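Takeout-like protein 1 (Epiphyas postvittana, PDB 4G0S) probably carries hydrophobic ligands such as fatty acids in an internal cavity, as other juvenile-hormone-binding-like proteins do, and may act in biological rhythms. Local coordinates at residues F47-S52 / G190-E195; T92-Y97 / Q113-L118; L104-T109 / S171-T176; L118-I123 / D151-A156. All coordinates share one frame; numbering follows the deposited sequence.

Contact 1 of 4, residues F47-S52 / G190-E195. With MYR (myristic acid), chain D.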
# COMPACT_ATOMS: atom_id res chain seq x y z
N PHE A 47 -11.28 -3.63 7.78
CA PHE A 47 -10.55 -4.74 8.41
C PHE A 47 -10.49 -4.56 9.92
O PHE A 47 -10.88 -3.51 10.48
CB PHE A 47 -9.14 -4.91 7.83
CG PHE A 47 -8.24 -3.71 8.05
CD1 PHE A 47 -7.53 -3.55 9.25
CD2 PHE A 47 -8.14 -2.72 7.08
CE1 PHE A 47 -6.69 -2.46 9.46
CE2 PHE A 47 -7.33 -1.61 7.29
CZ PHE A 47 -6.60 -1.48 8.47
N ALA A 48 -9.98 -5.60 10.56
CA ALA A 48 -9.94 -5.70 11.98
C ALA A 48 -8.72 -6.49 12.36
O ALA A 48 -8.30 -7.40 11.63
CB ALA A 48 -11.21 -6.39 12.48
N PHE A 49 -8.12 -6.15 13.49
CA PHE A 49 -7.06 -7.00 14.01
C PHE A 49 -6.97 -7.03 15.53
O PHE A 49 -7.50 -6.17 16.21
CB PHE A 49 -5.72 -6.66 13.37
CG PHE A 49 -5.16 -5.35 13.80
CD1 PHE A 49 -4.57 -5.20 15.05
CD2 PHE A 49 -5.16 -4.26 12.92
CE1 PHE A 49 -4.01 -3.98 15.43
CE2 PHE A 49 -4.58 -3.05 13.28
CZ PHE A 49 -4.01 -2.89 14.53
N ASP A 50 -6.28 -8.06 16.02
CA ASP A 50 -6.10 -8.28 17.47
C ASP A 50 -4.65 -8.68 17.58
O ASP A 50 -4.27 -9.82 17.28
CB ASP A 50 -7.10 -9.36 18.00
CG ASP A 50 -6.96 -9.66 19.51
OD1 ASP A 50 -5.82 -9.82 20.02
OD2 ASP A 50 -8.02 -9.79 20.20
N LEU A 51 -3.85 -7.70 17.99
CA LEU A 51 -2.40 -7.77 17.95
C LEU A 51 -1.78 -7.15 19.20
O LEU A 51 -2.16 -6.01 19.58
CB LEU A 51 -1.89 -6.97 16.75
CG LEU A 51 -1.82 -7.68 15.42
CD1 LEU A 51 -0.86 -6.90 14.52
CD2 LEU A 51 -1.30 -9.09 15.63
N SER A 52 -0.83 -7.85 19.82
CA SER A 52 -0.12 -7.34 21.01
C SER A 52 -1.06 -6.67 22.01
O SER A 52 -0.69 -5.68 22.65
CB SER A 52 0.97 -6.32 20.62
OG SER A 52 2.10 -6.94 20.04
N GLY A 190 1.73 -1.86 12.16
CA GLY A 190 1.65 -1.49 10.72
C GLY A 190 1.40 -2.58 9.70
O GLY A 190 0.92 -2.29 8.60
N LYS A 191 1.69 -3.84 10.03
CA LYS A 191 1.62 -4.86 8.98
C LYS A 191 0.19 -5.04 8.39
O LYS A 191 0.07 -5.10 7.17
CB LYS A 191 2.28 -6.19 9.41
CG LYS A 191 2.47 -7.21 8.30
CD LYS A 191 2.49 -8.64 8.81
CE LYS A 191 2.91 -9.64 7.73
NZ LYS A 191 4.26 -9.37 7.13
N PRO A 192 -0.88 -5.12 9.23
CA PRO A 192 -2.24 -5.31 8.64
C PRO A 192 -2.80 -4.05 7.94
O PRO A 192 -3.75 -4.15 7.16
CB PRO A 192 -3.11 -5.68 9.85
CG PRO A 192 -2.36 -5.15 11.03
CD PRO A 192 -0.91 -5.22 10.70
N VAL A 193 -2.22 -2.88 8.24
CA VAL A 193 -2.55 -1.64 7.52
C VAL A 193 -1.85 -1.72 6.17
O VAL A 193 -2.43 -1.42 5.16
CB VAL A 193 -2.11 -0.38 8.30
CG1 VAL A 193 -2.57 0.88 7.59
CG2 VAL A 193 -2.65 -0.41 9.74
N MET A 194 -0.58 -2.13 6.19
CA MET A 194 0.19 -2.40 4.99
C MET A 194 -0.54 -3.48 4.14
O MET A 194 -0.85 -3.26 2.97
CB MET A 194 1.60 -2.87 5.37
CG MET A 194 2.56 -2.96 4.19
SD MET A 194 2.65 -1.37 3.35
CE MET A 194 2.63 -1.86 1.62
N GLU A 195 -0.84 -4.62 4.75
CA GLU A 195 -1.55 -5.68 4.04
C GLU A 195 -2.79 -5.14 3.36
O GLU A 195 -3.02 -5.43 2.18
CB GLU A 195 -1.89 -6.87 4.92
CG GLU A 195 -0.69 -7.38 5.68
CD GLU A 195 -0.75 -8.87 6.00
OE1 GLU A 195 -0.86 -9.21 7.20
OE2 GLU A 195 -0.68 -9.68 5.04
C1 MYR D . 1.20 2.04 2.41
O1 MYR D . 2.01 2.97 2.59
O2 MYR D . 0.93 1.68 1.24
C2 MYR D . 0.55 1.32 3.61
C3 MYR D . 0.57 2.02 4.99
C4 MYR D . 1.62 1.53 5.98
C5 MYR D . 1.16 1.35 7.45
C6 MYR D . 1.50 2.50 8.41
C7 MYR D . 1.92 2.01 9.79
C8 MYR D . 1.70 3.02 10.91
C9 MYR D . 1.09 2.37 12.15
C10 MYR D . -0.43 2.33 12.09
C11 MYR D . -1.05 1.39 13.12
C12 MYR D . -2.37 1.92 13.65
C13 MYR D . -2.34 1.85 15.19
C14 MYR D . -3.48 2.60 15.85

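Contact 2 of 4, residues T92-Y97 / Q113-L118. With MYR (myristic acid), chain D.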
# COMPACT_ATOMS: atom_id res chain seq x y z
N THR A 92 -1.15 9.44 3.68
CA THR A 92 -2.12 9.62 4.75
C THR A 92 -3.11 8.46 4.77
O THR A 92 -3.45 7.95 3.74
CB THR A 92 -2.83 10.98 4.61
OG1 THR A 92 -1.85 12.03 4.74
CG2 THR A 92 -3.84 11.14 5.73
N VAL A 93 -3.53 8.03 5.94
CA VAL A 93 -4.47 6.90 6.10
C VAL A 93 -5.60 7.39 6.97
O VAL A 93 -5.38 7.71 8.13
CB VAL A 93 -3.82 5.67 6.81
CG1 VAL A 93 -4.86 4.56 7.06
CG2 VAL A 93 -2.64 5.15 6.02
N LYS A 94 -6.80 7.40 6.42
CA LYS A 94 -7.94 7.90 7.13
C LYS A 94 -8.99 6.81 7.30
O LYS A 94 -8.93 5.79 6.61
CB LYS A 94 -8.55 9.10 6.38
CG LYS A 94 -7.71 10.38 6.47
CD LYS A 94 -8.24 11.49 5.55
CE LYS A 94 -7.42 12.79 5.72
NZ LYS A 94 -7.91 13.92 4.85
N GLY A 95 -9.93 7.04 8.21
CA GLY A 95 -11.14 6.23 8.26
C GLY A 95 -11.73 6.19 9.65
O GLY A 95 -11.21 6.78 10.59
N HIS A 96 -12.86 5.50 9.76
CA HIS A 96 -13.51 5.29 11.02
C HIS A 96 -12.83 4.19 11.78
O HIS A 96 -12.69 3.07 11.27
CB HIS A 96 -14.99 4.95 10.76
CG HIS A 96 -15.84 5.07 12.00
ND1 HIS A 96 -16.47 6.21 12.32
CD2 HIS A 96 -16.11 4.17 13.00
CE1 HIS A 96 -17.12 6.04 13.47
NE2 HIS A 96 -16.89 4.81 13.90
N TYR A 97 -12.39 4.45 13.01
CA TYR A 97 -11.65 3.40 13.77
C TYR A 97 -12.39 3.04 15.04
O TYR A 97 -13.21 3.80 15.48
CB TYR A 97 -10.19 3.83 14.11
CG TYR A 97 -10.13 4.71 15.34
CD1 TYR A 97 -9.83 4.16 16.61
CD2 TYR A 97 -10.44 6.09 15.25
CE1 TYR A 97 -9.85 4.95 17.75
CE2 TYR A 97 -10.45 6.88 16.37
CZ TYR A 97 -10.16 6.32 17.62
OH TYR A 97 -10.17 7.15 18.76
N GLN A 113 -12.62 9.06 14.46
CA GLN A 113 -11.91 9.22 13.21
C GLN A 113 -10.43 9.18 13.45
O GLN A 113 -9.98 9.62 14.46
CB GLN A 113 -12.26 10.56 12.52
CG GLN A 113 -13.66 10.65 11.91
CD GLN A 113 -13.94 9.53 10.92
OE1 GLN A 113 -13.21 9.36 9.94
NE2 GLN A 113 -14.98 8.74 11.19
N MET A 114 -9.70 8.66 12.46
CA MET A 114 -8.25 8.57 12.46
C MET A 114 -7.73 9.34 11.26
O MET A 114 -8.34 9.36 10.21
CB MET A 114 -7.83 7.11 12.27
CG MET A 114 -6.33 6.92 12.22
SD MET A 114 -5.85 5.21 12.38
CE MET A 114 -5.65 4.73 10.67
N LYS A 115 -6.59 9.98 11.44
CA LYS A 115 -5.75 10.49 10.35
C LYS A 115 -4.33 10.15 10.74
O LYS A 115 -3.79 10.74 11.68
CB LYS A 115 -5.86 12.04 10.23
CG LYS A 115 -4.96 12.55 9.10
CD LYS A 115 -5.22 13.99 8.68
CE LYS A 115 -4.07 14.40 7.75
NZ LYS A 115 -4.14 15.87 7.55
N LEU A 116 -3.71 9.18 10.04
CA LEU A 116 -2.27 8.90 10.26
C LEU A 116 -1.56 9.60 9.16
O LEU A 116 -2.00 9.54 8.04
CB LEU A 116 -1.92 7.43 10.03
CG LEU A 116 -1.92 6.24 10.93
CD1 LEU A 116 -1.58 5.11 9.98
CD2 LEU A 116 -0.88 6.40 12.04
N LYS A 117 -0.41 10.18 9.46
CA LYS A 117 0.44 10.76 8.41
C LYS A 117 1.76 10.06 8.44
O LYS A 117 2.46 10.11 9.46
CB LYS A 117 0.71 12.23 8.71
CG LYS A 117 -0.22 13.20 8.07
CD LYS A 117 0.55 14.49 7.80
CE LYS A 117 -0.26 15.73 8.15
NZ LYS A 117 0.60 16.94 8.39
N LEU A 118 2.11 9.44 7.32
CA LEU A 118 3.36 8.72 7.17
C LEU A 118 4.39 9.54 6.40
O LEU A 118 4.08 10.10 5.35
CB LEU A 118 3.11 7.38 6.49
CG LEU A 118 2.12 6.50 7.26
CD1 LEU A 118 1.91 5.21 6.49
CD2 LEU A 118 2.63 6.24 8.68
C1 MYR D . 1.20 2.04 2.41
O1 MYR D . 2.01 2.97 2.59
O2 MYR D . 0.93 1.68 1.24
C2 MYR D . 0.55 1.32 3.61
C3 MYR D . 0.57 2.02 4.99
C4 MYR D . 1.62 1.53 5.98
C5 MYR D . 1.16 1.35 7.45
C6 MYR D . 1.50 2.50 8.41
C7 MYR D . 1.92 2.01 9.79
C8 MYR D . 1.70 3.02 10.91
C9 MYR D . 1.09 2.37 12.15
C10 MYR D . -0.43 2.33 12.09
C11 MYR D . -1.05 1.39 13.12
C12 MYR D . -2.37 1.92 13.65
C13 MYR D . -2.34 1.85 15.19
C14 MYR D . -3.48 2.60 15.85

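Contact 3 of 4, residues L104-T109 / S171-T176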
# COMPACT_ATOMS: atom_id res chain seq x y z
N LEU A 104 0.53 -1.15 24.33
CA LEU A 104 1.76 -1.29 25.10
C LEU A 104 1.39 -1.19 26.57
O LEU A 104 0.72 -2.08 27.07
CB LEU A 104 2.87 -0.32 24.61
CG LEU A 104 3.14 -0.57 23.11
CD1 LEU A 104 3.97 0.52 22.46
CD2 LEU A 104 3.71 -1.99 22.84
N ILE A 105 1.76 -0.12 27.23
CA ILE A 105 1.54 0.00 28.68
C ILE A 105 0.28 0.81 29.06
O ILE A 105 -0.07 0.91 30.23
CB ILE A 105 2.80 0.61 29.31
CG1 ILE A 105 2.88 2.11 28.99
CG2 ILE A 105 4.03 -0.10 28.75
CD1 ILE A 105 4.26 2.73 29.16
N LEU A 106 -0.39 1.39 28.06
CA LEU A 106 -1.63 2.17 28.28
C LEU A 106 -2.87 1.46 27.76
O LEU A 106 -2.82 0.84 26.67
CB LEU A 106 -1.56 3.55 27.62
CG LEU A 106 -0.51 4.56 28.04
CD1 LEU A 106 -0.78 5.91 27.37
CD2 LEU A 106 -0.50 4.70 29.56
N PRO A 107 -3.97 1.50 28.56
CA PRO A 107 -5.29 1.04 28.16
C PRO A 107 -5.89 1.98 27.17
O PRO A 107 -5.70 3.19 27.29
CB PRO A 107 -6.09 1.09 29.46
CG PRO A 107 -5.06 0.90 30.53
CD PRO A 107 -3.86 1.65 30.02
N ILE A 108 -6.62 1.44 26.19
CA ILE A 108 -7.19 2.24 25.13
C ILE A 108 -8.67 1.96 24.89
O ILE A 108 -9.12 0.82 24.91
CB ILE A 108 -6.36 2.18 23.84
CG1 ILE A 108 -6.75 3.34 22.88
CG2 ILE A 108 -6.40 0.78 23.19
CD1 ILE A 108 -5.74 3.61 21.79
N THR A 109 -9.44 3.04 24.74
CA THR A 109 -10.79 2.91 24.24
C THR A 109 -11.07 4.16 23.45
O THR A 109 -10.71 5.23 23.89
CB THR A 109 -11.83 2.61 25.36
OG1 THR A 109 -13.11 2.33 24.77
CG2 THR A 109 -11.92 3.73 26.38
N SER A 171 -6.92 11.22 26.54
CA SER A 171 -6.72 11.22 25.10
C SER A 171 -5.35 11.83 24.81
O SER A 171 -4.50 11.23 24.11
CB SER A 171 -7.85 12.04 24.44
OG SER A 171 -7.77 11.97 23.05
N ASP A 172 -5.13 13.02 25.37
CA ASP A 172 -3.85 13.74 25.29
C ASP A 172 -2.67 12.89 25.72
O ASP A 172 -1.63 12.91 25.08
CB ASP A 172 -3.87 15.01 26.16
CG ASP A 172 -4.67 16.11 25.55
OD1 ASP A 172 -5.33 15.87 24.53
OD2 ASP A 172 -4.63 17.25 26.08
N THR A 173 -2.84 12.17 26.83
CA THR A 173 -1.80 11.29 27.35
C THR A 173 -1.59 10.20 26.32
O THR A 173 -0.45 9.93 25.91
CB THR A 173 -2.17 10.65 28.71
OG1 THR A 173 -2.55 11.67 29.62
CG2 THR A 173 -0.97 9.86 29.33
N MET A 174 -2.67 9.59 25.84
CA MET A 174 -2.52 8.52 24.85
C MET A 174 -1.90 8.97 23.53
O MET A 174 -1.02 8.30 22.98
CB MET A 174 -3.84 7.78 24.62
CG MET A 174 -3.78 6.83 23.44
SD MET A 174 -2.73 5.44 23.82
CE MET A 174 -3.76 4.51 24.95
N LEU A 175 -2.37 10.10 23.01
CA LEU A 175 -1.85 10.61 21.75
C LEU A 175 -0.39 11.06 21.82
O LEU A 175 0.34 10.98 20.83
CB LEU A 175 -2.72 11.77 21.23
CG LEU A 175 -4.04 11.33 20.61
CD1 LEU A 175 -4.98 12.52 20.44
CD2 LEU A 175 -3.80 10.59 19.29
N THR A 176 0.01 11.58 22.98
CA THR A 176 1.41 11.91 23.25
C THR A 176 2.25 10.65 23.22
O THR A 176 3.30 10.63 22.56
CB THR A 176 1.54 12.64 24.60
OG1 THR A 176 0.64 13.74 24.61
CG2 THR A 176 2.95 13.14 24.85

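Contact 4 of 4, residues L118-I123 / D151-A156. With MYR (myristic acid), chain D.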
# COMPACT_ATOMS: atom_id res chain seq x y z
N LEU A 118 2.11 9.44 7.32
CA LEU A 118 3.36 8.72 7.17
C LEU A 118 4.39 9.54 6.40
O LEU A 118 4.08 10.10 5.35
CB LEU A 118 3.11 7.38 6.49
CG LEU A 118 2.12 6.50 7.26
CD1 LEU A 118 1.91 5.21 6.49
CD2 LEU A 118 2.63 6.24 8.68
N LYS A 119 5.60 9.60 6.92
CA LYS A 119 6.63 10.50 6.36
C LYS A 119 7.79 9.64 5.89
O LYS A 119 8.48 9.04 6.67
CB LYS A 119 7.04 11.56 7.42
CG LYS A 119 7.98 12.66 6.96
CD LYS A 119 7.27 13.85 6.32
CE LYS A 119 8.30 14.78 5.68
NZ LYS A 119 8.81 14.13 4.43
N ASN A 120 7.94 9.53 4.57
CA ASN A 120 9.00 8.76 3.95
C ASN A 120 8.81 7.23 4.22
O ASN A 120 9.72 6.57 4.72
CB ASN A 120 10.37 9.28 4.43
CG ASN A 120 11.52 8.74 3.64
OD1 ASN A 120 11.32 8.11 2.61
ND2 ASN A 120 12.76 8.97 4.12
N ILE A 121 7.64 6.69 3.91
CA ILE A 121 7.48 5.23 4.04
C ILE A 121 8.08 4.44 2.90
O ILE A 121 7.71 4.61 1.73
CB ILE A 121 6.04 4.73 4.41
CG1 ILE A 121 6.04 3.20 4.61
CG2 ILE A 121 4.97 5.22 3.44
CD1 ILE A 121 4.75 2.61 5.17
N HIS A 122 9.00 3.55 3.25
CA HIS A 122 9.65 2.73 2.24
C HIS A 122 9.01 1.39 2.17
O HIS A 122 8.58 0.82 3.18
CB HIS A 122 11.17 2.68 2.46
CG HIS A 122 11.89 3.93 1.99
ND1 HIS A 122 12.79 3.92 0.96
CD2 HIS A 122 11.77 5.25 2.40
CE1 HIS A 122 13.22 5.16 0.74
NE2 HIS A 122 12.61 5.98 1.62
N ILE A 123 8.90 0.88 0.95
CA ILE A 123 8.20 -0.37 0.70
C ILE A 123 9.10 -1.21 -0.13
O ILE A 123 9.82 -0.71 -1.05
CB ILE A 123 6.89 -0.16 -0.09
CG1 ILE A 123 6.04 0.98 0.49
CG2 ILE A 123 6.07 -1.44 -0.15
CD1 ILE A 123 5.22 0.55 1.67
N ASP A 151 8.76 0.35 6.20
CA ASP A 151 9.78 1.05 6.92
C ASP A 151 9.40 2.53 6.88
O ASP A 151 9.70 3.25 5.91
CB ASP A 151 11.08 0.87 6.16
CG ASP A 151 12.27 1.47 6.86
OD1 ASP A 151 12.17 1.76 8.07
OD2 ASP A 151 13.32 1.64 6.19
N VAL A 152 8.74 3.00 7.94
CA VAL A 152 8.40 4.39 8.05
C VAL A 152 9.67 5.04 8.57
O VAL A 152 9.97 5.00 9.78
CB VAL A 152 7.20 4.57 9.00
CG1 VAL A 152 6.60 5.97 8.86
CG2 VAL A 152 6.14 3.48 8.73
N LYS A 153 10.45 5.60 7.65
CA LYS A 153 11.78 6.12 7.96
C LYS A 153 11.83 7.50 8.62
O LYS A 153 12.68 7.75 9.49
CB LYS A 153 12.66 6.14 6.71
CG LYS A 153 13.44 4.85 6.49
CD LYS A 153 14.56 5.10 5.47
CE LYS A 153 14.80 3.85 4.64
NZ LYS A 153 15.18 2.67 5.50
N ASP A 154 10.96 8.42 8.23
CA ASP A 154 11.02 9.73 8.85
C ASP A 154 10.12 9.85 10.03
O ASP A 154 10.57 10.25 11.08
CB ASP A 154 10.73 10.86 7.86
CG ASP A 154 11.92 11.15 7.01
OD1 ASP A 154 12.82 10.27 6.99
OD2 ASP A 154 11.96 12.23 6.38
N ASN A 155 8.84 9.51 9.88
CA ASN A 155 7.94 9.87 10.94
C ASN A 155 6.57 9.29 10.74
O ASN A 155 6.15 9.04 9.63
CB ASN A 155 7.83 11.40 10.96
CG ASN A 155 7.53 11.95 12.33
OD1 ASN A 155 7.75 13.12 12.60
ND2 ASN A 155 6.99 11.10 13.21
N ALA A 156 5.84 9.14 11.84
CA ALA A 156 4.43 8.76 11.81
C ALA A 156 3.68 9.60 12.85
O ALA A 156 4.10 9.66 14.01
CB ALA A 156 4.32 7.27 12.11
C1 MYR D . 1.20 2.04 2.41
O1 MYR D . 2.01 2.97 2.59
O2 MYR D . 0.93 1.68 1.24
C2 MYR D . 0.55 1.32 3.61
C3 MYR D . 0.57 2.02 4.99
C4 MYR D . 1.62 1.53 5.98
C5 MYR D . 1.16 1.35 7.45
C6 MYR D . 1.50 2.50 8.41
C7 MYR D . 1.92 2.01 9.79
C8 MYR D . 1.70 3.02 10.91
C9 MYR D . 1.09 2.37 12.15
C10 MYR D . -0.43 2.33 12.09
C11 MYR D . -1.05 1.39 13.12
C12 MYR D . -2.37 1.92 13.65
C13 MYR D . -2.34 1.85 15.19
C14 MYR D . -3.48 2.60 15.85

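Contact 1 of 4, residues F47-S52 / G190-E195
F49 and P192 meet most closely where strand 47-51 passes the first turn of helix 191-211. The CG corner of the proline ring lies 3.5 Å from F49 CD2, and the two side chains cross at about a right angle. On one side of this pair, L51 brings CD1 to within 4.2 Å of P192 CD. On the other, F47 receives the same residue through its backbone: P192 O sits over the centre of the F47 ring, about 4.0 Å above its plane. CG of F47 is tucked between the backbone N and the carbonyl carbon (chi1 62°), and F49 adopts the same choice, which turns both rings toward the helix.

The next layer fixes these groups. Backbone hydrogen bonds to L58 and F56 hold the strand in its sheet, the F49 ring also meets that of F56, and F189 of the preceding helix touches F49 and L51. Were F49 cut back to alanine, P192 would probably lose the ring that crosses it at CG, and F56 its aromatic neighbour. Behind P192, V193 faces two ways: CG2 approaches F47 CZ at 4.3 Å, while V193 CG1 stands 3.8 Å from C5 of the myristic acid. G190 CA lies 3.6 Å from C7 of the myristic acid, leaving no room there for a side chain beside the lipid.

No hydrogen bond spans the two segments. Helix and sheet edge are joined mainly by apolar packing, with one carbonyl oxygen over a ring, consistent with a cavity wall that is greasy on its lipid side and backed by aromatic rings.

Contact 2 of 4, residues T92-Y97 / Q113-L118
V93 and L116 face each other as a hydrogen-bonded pair in the strongly curved antiparallel sheet of the takeout fold, in which strands wrap around a long helix. L116 N donates to V93 O almost straight (174° at the hydrogen), and V93 N answers to L116 O. Two residues on, M114 N binds G95 O at 3.1 Å, whereas the return bond from G95 N to M114 O is weak. The backbone of G95 takes a conformation suited to glycine, since a side chain would collide with the K94 carbonyl.

The inward face is built by V93, M114 and L116, with side chains lying alongside one another. M114 runs out with CG opposite its backbone N (chi1 178°), then bends at chi3, and this swings CE to 3.7 Å from V93 CG1. L116 CD1 touches V93 CB at 3.9 Å and, on the ligand side, approaches C10 of the myristic acid at 3.7 Å. L58 of the neighbouring strand packs on both V93 and M114.

The other face carries T92, K94, H96, K115 and K117. K94 and K115 run extended and alongside, K94 CE against K115 CD at 3.9 Å, although K94 NZ and K115 NZ, 5.0 Å apart, would probably repel each other weakly. T92 CG2 leans on K115 CG at 3.8 Å. H96 finds its polar partner in D111, through NE2.

At the end of the pair stands Y97, its hydroxyl bonded to T161 O. Its CG lies between the backbone N and the carbonyl carbon (chi1 82°), which lays the ring edge beside Q113: Y97 CE2 is 3.4 Å from Q113 O.

Contact 3 of 4, residues L104-T109 / S171-T176
M174 inserts its side chain between L106 and I108, and so packs helix 168-180 against the strand 106-111 region near one end of the elongated takeout fold. Its course can be followed atom by atom. M174 CB leaves the helix toward the strand and passes L106 CD1 at 4.5 Å. CG, opposite the backbone N (chi1 170°), comes to 4.1 Å from I108 CD1. The sulfur sits between the two aliphatic branches, with M174 SD 4.1 Å from both L106 CD1 and I108 CD1. Bends at chi2 and chi3 (70° and 74°) then fold the chain and bring its methyl up to the backbone of residues 106-108, where M174 CE meets L106 CB at 3.6 Å and I108 CB at 3.7 Å.

The two partners are approached differently. L106 and M174 run alongside with opposed directions, whereas I108 crosses the methionine at about a right angle. L106 also reaches beyond it, its CD1 standing 4.4 Å from T173 CG2 at the margin, while the T173 hydroxyl bonds back to E169 O within the helix. F177, one turn further along, packs on L106 as well, and F164 lies against M174.

Shortening M174 to an alanine is likely to open a gap between L106 and I108 that the thioether now fills. No hydrogen bond joins the two segments; apolar contacts, most of them from M174, make the join. The I108 side chain is about 6 Å from the bound myristic acid. The methyl ends tightly placed, M174 CE lying 3.3 Å from P107 O.

Contact 4 of 4, residues L118-I123 / D151-A156
L118 CD2 touches both A156 CB and V152 CG1, 4.0 Å from each. V152 turns its other methyl to I121, with V152 CG2 to I121 CD1 at 3.9 Å. The same apolar face is pressed against the lipid: L118 CD1 lies 3.3 Å from C6 of the myristic acid, and I121 CD1 lies 3.4 Å from C4. I121 reaches it because CG1 lies opposite its backbone N (chi1 -176°). W182 of helix 182-189 touches A156.

Outward, the chain turns polar. H122 presents one ring face to K153, whose CE sits 4.0 Å from the ring centroid in a CH-pi contact, and H88 stacks on the same histidine. D151 has a salt bridge to K183. N120 ND2 donates to D154 OD1 at 3.2 Å, approaching from above the carboxylate plane, with the amide and carboxylate nearly perpendicular (89°). The K119 amine stays beyond salt-bridge range of D154, though the opposite charges probably attract.

The backbone edge explains the shift of register. K119 O accepts two donors, D154 N at 3.0 Å and N155 N at 3.3 Å, the latter in the carbonyl plane on a lone pair. Both D154 and N155 thus face K119, the signature of a classic beta bulge, here at the corner where paired strands of the curved sheet bend around the lipid.

How the contacts relate
Contacts 1, 2 and 4 line one myristic acid from different sides, with centres 14 Å (1 and 2), 15 Å (2 and 4) and 17 Å (1 and 4) apart. Contacts 2 and 4 share L118 on strand 113-133, whose side chain serves both and touches the lipid. Contacts 1 and 4 meet near the carboxylate end, where M194 CE lies 3.5 Å from I123 CD1. Contact 3 stands off the tail end, its centre 18 Å from that of contact 1 and 22 Å from that of contact 4. A second myristic acid, about 12 Å from the I121 side chain, suggests that the cavity extends further.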